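Local coordinates for protein AlkD2 (Streptococcus mutans, PDB 6M9M) that belongs to the HEAT-like repeat family of DNA glycosylases and binds inosine-5'-monophosphate, although its own function is not established, at residues Y104-L115 and L130-F139. Residues are numbered along the deposited sequence; the frame is centred on the assembly and turned at random. Where two conformers were deposited one is given.
Sequences YKKALPIIDEWL and LRIWTNRPYF
The backbones of K105 and Y138 come closest, with CA atoms 5.7 Å apart, and separate to 9.5 Å between the CA atoms of I111 and L130; the loop 130-139, with a 3-10 turn at 133-135, runs beside the type I turn K105-L108 and one flank of helix 108-115. No hydrogen bond crosses the contact. Y104 carries the largest share of the contact: R136 lays its aliphatic chain over one face of the phenol ring, CB standing 3.9 Å from the ring centroid and only 7° off the normal, while P137 CD touches Y104 CD2 at 3.7 Å and L130 CG lies at the ring edge. A bend at chi2 (146°) carries CG and CD of R136 on toward the hydroxyl end of the ring, and its guanidinium plane stands 78° from that of the phenol. The carboxylate of D96 on helix 85-102 joins the two polar ends, its OD1 hydrogen-bonded to Y104 OH and its OD2 in a salt bridge with R136 NH2. L108 divides its methyls between two aromatics, CD1 against Y138 CE2 and CD2 3.6 Å from F139 CZ. The Y138 ring also takes an off-centre CH-pi contact from K105 CG. Farther along the helix, I111 CD1 meets L130 CD2 and the F139 edge, whereas its CG2 reaches W133 CH2 at 3.9 Å; W133 CE3 lies over the F139 ring. In this all-helical repeat protein the contact packs the linker between helices 120-129 and 143-151 against helix 108-115, with Y104 and L130 also touching helix 85-102 and L115 touching helix 120-129.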
# COMPACT_ATOMS: atom_id res chain seq x y z
N TYR A 104 -1.06 -9.60 -10.29
CA TYR A 104 -0.36 -9.88 -9.04
C TYR A 104 0.82 -10.83 -9.23
O TYR A 104 1.89 -10.61 -8.66
CB TYR A 104 -1.34 -10.33 -7.95
CG TYR A 104 -2.23 -9.19 -7.51
CD1 TYR A 104 -1.83 -8.32 -6.50
CD2 TYR A 104 -3.45 -8.95 -8.11
CE1 TYR A 104 -2.61 -7.27 -6.12
CE2 TYR A 104 -4.25 -7.89 -7.73
CZ TYR A 104 -3.82 -7.05 -6.74
OH TYR A 104 -4.62 -5.98 -6.38
N LYS A 105 0.65 -11.89 -10.02
CA LYS A 105 1.77 -12.80 -10.26
C LYS A 105 2.91 -12.07 -10.95
O LYS A 105 4.08 -12.22 -10.56
CB LYS A 105 1.32 -14.01 -11.06
CG LYS A 105 2.43 -15.08 -11.25
CD LYS A 105 1.87 -16.29 -11.97
CE LYS A 105 2.92 -17.37 -12.20
NZ LYS A 105 4.00 -16.94 -13.13
N LYS A 106 2.61 -11.26 -11.97
CA LYS A 106 3.66 -10.52 -12.67
C LYS A 106 4.31 -9.47 -11.78
O LYS A 106 5.46 -9.10 -12.02
CB LYS A 106 3.12 -9.90 -13.95
CG LYS A 106 2.86 -10.93 -15.05
CD LYS A 106 2.29 -10.28 -16.31
CE LYS A 106 2.15 -11.28 -17.44
NZ LYS A 106 1.82 -10.65 -18.74
N ALA A 107 3.61 -9.02 -10.74
CA ALA A 107 4.11 -8.00 -9.84
C ALA A 107 5.00 -8.54 -8.73
O ALA A 107 5.58 -7.74 -7.98
CB ALA A 107 2.92 -7.28 -9.18
N LEU A 108 5.16 -9.86 -8.60
CA LEU A 108 5.88 -10.41 -7.45
C LEU A 108 7.27 -9.80 -7.25
O LEU A 108 7.62 -9.52 -6.09
CB LEU A 108 5.98 -11.94 -7.55
CG LEU A 108 4.66 -12.69 -7.41
CD1 LEU A 108 4.93 -14.17 -7.69
CD2 LEU A 108 4.05 -12.52 -6.04
N PRO A 109 8.09 -9.59 -8.28
CA PRO A 109 9.42 -9.01 -8.00
C PRO A 109 9.34 -7.62 -7.38
O PRO A 109 10.19 -7.26 -6.56
CB PRO A 109 10.10 -8.99 -9.37
CG PRO A 109 9.41 -10.09 -10.15
CD PRO A 109 7.97 -10.01 -9.69
N ILE A 110 8.34 -6.83 -7.77
CA ILE A 110 8.17 -5.50 -7.21
C ILE A 110 7.65 -5.57 -5.78
O ILE A 110 8.09 -4.83 -4.91
CB ILE A 110 7.25 -4.67 -8.12
CG1 ILE A 110 7.81 -4.56 -9.54
CG2 ILE A 110 7.01 -3.30 -7.52
CD1 ILE A 110 9.15 -3.99 -9.64
N ILE A 111 6.67 -6.45 -5.54
CA ILE A 111 6.21 -6.69 -4.18
C ILE A 111 7.41 -7.03 -3.29
O ILE A 111 7.59 -6.45 -2.21
CB ILE A 111 5.14 -7.80 -4.18
CG1 ILE A 111 3.88 -7.33 -4.92
CG2 ILE A 111 4.80 -8.22 -2.76
CD1 ILE A 111 2.91 -8.43 -5.25
N ASP A 112 8.26 -7.95 -3.75
CA ASP A 112 9.40 -8.35 -2.93
C ASP A 112 10.36 -7.19 -2.71
O ASP A 112 10.92 -7.03 -1.63
CB ASP A 112 10.08 -9.56 -3.58
CG ASP A 112 9.21 -10.82 -3.49
OD1 ASP A 112 8.35 -10.86 -2.59
OD2 ASP A 112 9.36 -11.74 -4.32
N GLU A 113 10.57 -6.37 -3.74
CA GLU A 113 11.42 -5.19 -3.60
C GLU A 113 10.88 -4.22 -2.56
O GLU A 113 11.62 -3.74 -1.70
CB GLU A 113 11.53 -4.54 -4.98
CG GLU A 113 12.33 -3.30 -5.09
CD GLU A 113 12.43 -2.88 -6.56
OE1 GLU A 113 11.57 -2.10 -7.02
OE2 GLU A 113 13.33 -3.36 -7.26
N TRP A 114 9.58 -3.94 -2.59
CA TRP A 114 9.02 -3.01 -1.62
C TRP A 114 9.08 -3.58 -0.21
O TRP A 114 9.36 -2.86 0.75
CB TRP A 114 7.59 -2.63 -2.00
CG TRP A 114 7.47 -1.63 -3.12
CD1 TRP A 114 8.12 -1.64 -4.33
CD2 TRP A 114 6.66 -0.45 -3.11
NE1 TRP A 114 7.74 -0.54 -5.07
CE2 TRP A 114 6.85 0.20 -4.35
CE3 TRP A 114 5.80 0.12 -2.17
CZ2 TRP A 114 6.20 1.40 -4.67
CZ3 TRP A 114 5.14 1.29 -2.49
CH2 TRP A 114 5.36 1.93 -3.73
N LEU A 115 8.82 -4.89 -0.05
CA LEU A 115 8.87 -5.50 1.28
C LEU A 115 10.27 -5.48 1.88
O LEU A 115 10.40 -5.54 3.11
CB LEU A 115 8.37 -6.95 1.22
CG LEU A 115 6.91 -7.18 0.90
CD1 LEU A 115 6.67 -8.66 0.62
CD2 LEU A 115 6.03 -6.70 2.04
N LEU A 130 -2.05 -4.60 0.00
CA LEU A 130 -2.56 -5.84 -0.56
C LEU A 130 -3.58 -6.54 0.34
O LEU A 130 -4.15 -7.56 -0.07
CB LEU A 130 -1.40 -6.79 -0.92
CG LEU A 130 -0.81 -6.58 -2.31
CD1 LEU A 130 -0.17 -5.21 -2.46
CD2 LEU A 130 0.18 -7.70 -2.61
N ARG A 131 -3.83 -6.04 1.56
CA ARG A 131 -4.83 -6.69 2.41
C ARG A 131 -6.21 -6.56 1.77
O ARG A 131 -6.55 -5.50 1.22
CB ARG A 131 -4.85 -6.01 3.78
CG ARG A 131 -3.59 -6.23 4.62
CD ARG A 131 -3.66 -5.47 5.94
NE ARG A 131 -4.74 -6.01 6.76
CZ ARG A 131 -5.22 -5.43 7.84
NH1 ARG A 131 -4.70 -4.29 8.26
NH2 ARG A 131 -6.20 -6.01 8.50
N ILE A 132 -7.01 -7.63 1.81
CA ILE A 132 -6.68 -8.97 2.27
C ILE A 132 -5.93 -9.70 1.17
O ILE A 132 -6.43 -9.82 0.04
CB ILE A 132 -7.99 -9.71 2.65
CG1 ILE A 132 -8.67 -8.97 3.80
CG2 ILE A 132 -7.70 -11.16 2.95
CD1 ILE A 132 -10.10 -9.44 4.12
N TRP A 133 -4.71 -10.18 1.45
CA TRP A 133 -3.84 -10.63 0.37
C TRP A 133 -4.48 -11.79 -0.40
O TRP A 133 -4.41 -11.84 -1.63
CB TRP A 133 -2.49 -11.08 0.89
CG TRP A 133 -1.47 -10.03 1.24
CD1 TRP A 133 -1.61 -8.98 2.11
CD2 TRP A 133 -0.13 -9.97 0.76
NE1 TRP A 133 -0.42 -8.27 2.20
CE2 TRP A 133 0.49 -8.86 1.36
CE3 TRP A 133 0.61 -10.76 -0.13
CZ2 TRP A 133 1.81 -8.53 1.11
CZ3 TRP A 133 1.92 -10.42 -0.38
CH2 TRP A 133 2.51 -9.31 0.24
N THR A 134 -5.10 -12.72 0.31
CA THR A 134 -5.66 -13.92 -0.30
C THR A 134 -7.02 -13.69 -0.96
O THR A 134 -7.59 -14.65 -1.47
CB THR A 134 -5.70 -15.05 0.73
OG1 THR A 134 -6.25 -14.57 1.95
CG2 THR A 134 -4.30 -15.57 0.98
N ASN A 135 -7.51 -12.46 -0.98
CA ASN A 135 -8.60 -12.07 -1.88
C ASN A 135 -8.11 -11.61 -3.25
O ASN A 135 -8.92 -11.40 -4.15
CB ASN A 135 -9.45 -10.96 -1.26
CG ASN A 135 -10.36 -11.47 -0.16
OD1 ASN A 135 -10.53 -12.67 0.02
ND2 ASN A 135 -10.95 -10.55 0.56
N ARG A 136 -6.83 -11.44 -3.43
CA ARG A 136 -6.35 -11.00 -4.73
C ARG A 136 -5.98 -12.20 -5.59
O ARG A 136 -5.62 -13.26 -5.07
CB ARG A 136 -5.15 -10.09 -4.56
CG ARG A 136 -5.67 -8.72 -4.10
CD ARG A 136 -4.79 -8.06 -3.21
NE ARG A 136 -5.25 -6.70 -2.96
CZ ARG A 136 -6.24 -6.36 -2.15
NH1 ARG A 136 -6.94 -7.30 -1.51
NH2 ARG A 136 -6.51 -5.08 -1.95
N PRO A 137 -6.07 -12.02 -6.90
CA PRO A 137 -5.58 -13.06 -7.81
C PRO A 137 -4.15 -13.47 -7.47
O PRO A 137 -3.36 -12.71 -6.92
CB PRO A 137 -5.67 -12.39 -9.19
CG PRO A 137 -6.75 -11.34 -9.03
CD PRO A 137 -6.62 -10.85 -7.62
N TYR A 138 -3.84 -14.72 -7.84
CA TYR A 138 -2.58 -15.39 -7.57
C TYR A 138 -2.47 -15.81 -6.10
O TYR A 138 -2.33 -17.00 -5.80
CB TYR A 138 -1.34 -14.59 -7.99
CG TYR A 138 -0.10 -15.41 -7.74
CD1 TYR A 138 0.22 -16.50 -8.54
CD2 TYR A 138 0.75 -15.12 -6.67
CE1 TYR A 138 1.32 -17.26 -8.30
CE2 TYR A 138 1.86 -15.88 -6.42
CZ TYR A 138 2.15 -16.95 -7.24
OH TYR A 138 3.26 -17.73 -7.03
N PHE A 139 -2.55 -14.85 -5.18
CA PHE A 139 -2.50 -15.21 -3.76
C PHE A 139 -3.71 -16.04 -3.33
O PHE A 139 -3.58 -16.90 -2.44
CB PHE A 139 -2.35 -13.95 -2.92
CG PHE A 139 -1.07 -13.21 -3.18
CD1 PHE A 139 0.14 -13.83 -2.92
CD2 PHE A 139 -1.06 -11.95 -3.72
CE1 PHE A 139 1.34 -13.18 -3.20
CE2 PHE A 139 0.12 -11.30 -3.99
CZ PHE A 139 1.32 -11.91 -3.72